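Local structure of putative 4-Hydroxy-2-oxoglutarate aldolase / 2-dehydro-3-deoxyphosphogluconate aldolase (Yersinia enterocolitica, 3LM7) at residues I120-I131 / D142-M153. The protein is a putative aldolase of the KDGP aldolase family, which belongs to the TIM-barrel clan. Sequence-based numbering, arbitrary orientation.
Sequences ISPTGKVGYVKI and DAIVPVTTAIAM
Val129 and Val145 form the hydrogen-bonded pair of a short antiparallel ribbon, strands 128-130 and 144-146, with Val129 N to Val145 O at 2.9 Å and Val145 N returning to Val129 O; Ile131 N to Ala143 O and Val147 N to Gly127 O extend the ladder at either end. Gly127, at phi 89°, occupies a position of the type II turn 125-128 where a side chain would strike the preceding carbonyl. Its bond to Val147 ties the turn to the first residue of helix 147-156, which follows Pro146, a residue with no N-H to donate, at the N-cap.

On the valine face, beta-branched residues suit the extended backbone and offer two branches each. Val129 CG2 presses on Ala150 CB at 3.5 Å, closer than usual van der Waals contact, while CG1 meets Val147 CG2. Ile131 holds CG2 anti to its carbonyl carbon (chi1 61°), against Val145 CG2 and Ala150 CB, and CD1 reaches the selenium of Met153, a selenomethionine. The ribbon is an excursion between barrel strands 115-120 and 161-164 of this TIM-barrel relative, and helix 147-156 leads back; Phe99 and Phe164 extend the apolar layer.

On the other face, Ile144 CG2 packs on Tyr128 CB at 3.7 Å and on Thr123 CG2. Lys130, long enough when extended, lays CD beside the Asp142 carboxylate, and NZ meets OD1 from above its plane in a 3.0 Å salt bridge; a water joins NZ to OD2.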
# COMPACT_ATOMS: atom_id res chain seq x y z
N ILE A 120 19.83 -7.57 1.44
CA ILE A 120 20.78 -6.70 0.81
C ILE A 120 21.29 -5.74 1.88
O ILE A 120 20.62 -5.56 2.96
CB ILE A 120 20.16 -5.86 -0.38
CG1 ILE A 120 19.18 -4.82 0.15
CG2 ILE A 120 19.51 -6.81 -1.46
CD1 ILE A 120 18.51 -3.95 -1.02
N SER A 121 22.48 -5.15 1.64
CA SER A 121 23.23 -4.64 2.79
C SER A 121 23.77 -3.23 2.54
O SER A 121 24.10 -2.87 1.41
CB SER A 121 24.39 -5.63 3.13
OG SER A 121 23.86 -6.95 3.37
N PRO A 122 23.92 -2.43 3.62
CA PRO A 122 24.59 -1.14 3.61
C PRO A 122 26.01 -1.23 3.00
O PRO A 122 26.65 -2.27 3.08
CB PRO A 122 24.71 -0.80 5.12
CG PRO A 122 23.62 -1.46 5.75
CD PRO A 122 23.44 -2.78 4.98
N THR A 123 26.44 -0.16 2.38
CA THR A 123 27.74 -0.08 1.76
C THR A 123 28.54 1.10 2.29
O THR A 123 29.67 1.26 1.90
CB THR A 123 27.60 0.16 0.23
OG1 THR A 123 26.85 1.34 0.01
CG2 THR A 123 26.94 -1.04 -0.49
N GLY A 124 27.91 1.95 3.09
CA GLY A 124 28.49 3.23 3.43
C GLY A 124 28.17 4.33 2.41
O GLY A 124 28.50 5.49 2.65
N LYS A 125 27.52 4.00 1.30
CA LYS A 125 27.28 4.99 0.25
C LYS A 125 25.79 5.08 -0.01
O LYS A 125 25.20 4.16 -0.55
CB LYS A 125 27.99 4.60 -1.08
CG LYS A 125 29.49 4.31 -0.80
CD LYS A 125 30.27 3.39 -1.75
CE LYS A 125 31.58 3.15 -1.02
NZ LYS A 125 31.28 3.52 0.55
N VAL A 126 25.19 6.18 0.41
CA VAL A 126 23.78 6.39 0.16
C VAL A 126 23.44 6.18 -1.32
O VAL A 126 24.11 6.72 -2.26
CB VAL A 126 23.37 7.81 0.65
CG1 VAL A 126 21.92 8.09 0.24
CG2 VAL A 126 23.54 7.93 2.21
N GLY A 127 22.37 5.42 -1.53
CA GLY A 127 21.87 5.01 -2.84
C GLY A 127 22.42 3.72 -3.45
O GLY A 127 21.96 3.31 -4.54
N TYR A 128 23.35 3.07 -2.76
CA TYR A 128 24.05 1.87 -3.28
C TYR A 128 24.02 0.74 -2.24
O TYR A 128 24.35 0.98 -1.07
CB TYR A 128 25.54 2.19 -3.69
CG TYR A 128 25.51 3.15 -4.85
CD1 TYR A 128 25.43 2.70 -6.18
CD2 TYR A 128 25.43 4.54 -4.59
CE1 TYR A 128 25.32 3.65 -7.25
CE2 TYR A 128 25.27 5.47 -5.64
CZ TYR A 128 25.25 5.03 -6.95
OH TYR A 128 25.15 6.02 -7.89
N VAL A 129 23.67 -0.49 -2.68
CA VAL A 129 23.53 -1.58 -1.78
C VAL A 129 24.30 -2.83 -2.28
O VAL A 129 24.50 -3.01 -3.50
CB VAL A 129 22.04 -2.00 -1.63
CG1 VAL A 129 21.26 -1.07 -0.69
CG2 VAL A 129 21.35 -2.25 -3.08
N LYS A 130 24.70 -3.68 -1.34
CA LYS A 130 25.47 -4.91 -1.68
C LYS A 130 24.46 -6.05 -1.81
O LYS A 130 23.57 -6.20 -0.95
CB LYS A 130 26.42 -5.20 -0.57
CG LYS A 130 27.05 -6.59 -0.64
CD LYS A 130 28.07 -6.73 0.55
CE LYS A 130 28.42 -8.19 0.76
NZ LYS A 130 29.66 -8.33 1.65
N ILE A 131 24.54 -6.78 -2.90
CA ILE A 131 23.54 -7.82 -3.23
C ILE A 131 24.15 -9.18 -3.35
O ILE A 131 23.42 -10.14 -3.59
CB ILE A 131 22.67 -7.51 -4.54
CG1 ILE A 131 23.60 -7.40 -5.79
CG2 ILE A 131 22.00 -6.13 -4.45
CD1 ILE A 131 22.81 -7.29 -7.12
N ASP A 142 32.44 -7.64 -3.42
CA ASP A 142 31.04 -7.20 -3.32
C ASP A 142 30.43 -6.77 -4.64
O ASP A 142 31.08 -6.09 -5.46
CB ASP A 142 30.94 -6.02 -2.35
CG ASP A 142 31.32 -6.40 -0.96
OD1 ASP A 142 31.43 -7.58 -0.61
OD2 ASP A 142 31.52 -5.45 -0.20
N ALA A 143 29.19 -7.20 -4.85
CA ALA A 143 28.38 -6.68 -5.96
C ALA A 143 27.58 -5.52 -5.40
O ALA A 143 26.69 -5.73 -4.52
CB ALA A 143 27.44 -7.76 -6.47
N ILE A 144 27.89 -4.32 -5.86
CA ILE A 144 27.23 -3.07 -5.33
C ILE A 144 26.48 -2.42 -6.48
O ILE A 144 27.04 -2.18 -7.59
CB ILE A 144 28.31 -2.07 -4.78
CG1 ILE A 144 29.06 -2.75 -3.65
CG2 ILE A 144 27.72 -0.64 -4.45
CD1 ILE A 144 30.50 -2.32 -3.59
N VAL A 145 25.21 -2.09 -6.22
CA VAL A 145 24.34 -1.67 -7.31
C VAL A 145 23.41 -0.60 -6.79
O VAL A 145 23.27 -0.41 -5.59
CB VAL A 145 23.53 -2.85 -7.93
CG1 VAL A 145 24.42 -4.05 -8.27
CG2 VAL A 145 22.35 -3.30 -6.95
N PRO A 146 22.77 0.11 -7.70
CA PRO A 146 21.87 1.15 -7.25
C PRO A 146 20.67 0.55 -6.53
O PRO A 146 20.21 -0.53 -6.90
CB PRO A 146 21.42 1.83 -8.58
CG PRO A 146 22.62 1.53 -9.56
CD PRO A 146 23.14 0.17 -9.13
N VAL A 147 20.17 1.24 -5.52
CA VAL A 147 18.99 0.76 -4.78
C VAL A 147 17.83 0.43 -5.73
O VAL A 147 17.22 -0.67 -5.58
CB VAL A 147 18.56 1.76 -3.64
CG1 VAL A 147 17.19 1.36 -3.01
CG2 VAL A 147 19.74 1.83 -2.58
N THR A 148 17.48 1.36 -6.64
CA THR A 148 16.34 1.14 -7.52
C THR A 148 16.55 -0.13 -8.37
O THR A 148 15.58 -0.95 -8.65
CB THR A 148 16.12 2.35 -8.44
OG1 THR A 148 17.39 2.75 -9.06
CG2 THR A 148 15.49 3.48 -7.57
N THR A 149 17.78 -0.29 -8.81
CA THR A 149 18.09 -1.51 -9.61
C THR A 149 17.96 -2.76 -8.75
O THR A 149 17.40 -3.74 -9.23
CB THR A 149 19.50 -1.40 -10.22
OG1 THR A 149 19.59 -0.12 -10.91
CG2 THR A 149 19.73 -2.59 -11.25
N ALA A 150 18.45 -2.75 -7.49
CA ALA A 150 18.29 -3.95 -6.61
C ALA A 150 16.84 -4.25 -6.37
O ALA A 150 16.45 -5.41 -6.41
CB ALA A 150 19.04 -3.76 -5.23
N ILE A 151 16.02 -3.21 -6.16
CA ILE A 151 14.57 -3.45 -5.99
C ILE A 151 13.97 -4.10 -7.24
O ILE A 151 13.19 -5.10 -7.18
CB ILE A 151 13.82 -2.13 -5.68
CG1 ILE A 151 14.12 -1.73 -4.19
CG2 ILE A 151 12.34 -2.33 -5.84
CD1 ILE A 151 13.75 -0.24 -3.90
N ALA A 152 14.32 -3.55 -8.40
CA ALA A 152 13.75 -4.12 -9.63
C ALA A 152 14.19 -5.60 -9.80
O ALA A 152 13.43 -6.44 -10.29
CB ALA A 152 14.20 -3.28 -10.88
N MSE A 153 15.45 -5.90 -9.47
CA MSE A 153 15.92 -7.33 -9.56
C MSE A 153 15.14 -8.22 -8.57
O MSE A 153 14.73 -9.35 -8.93
CB MSE A 153 17.44 -7.44 -9.30
CG MSE A 153 18.20 -6.75 -10.39
SE MSE A 153 20.13 -6.68 -10.04
CE MSE A 153 20.53 -8.54 -10.43
O HOH W 1 30.70 -5.91 2.67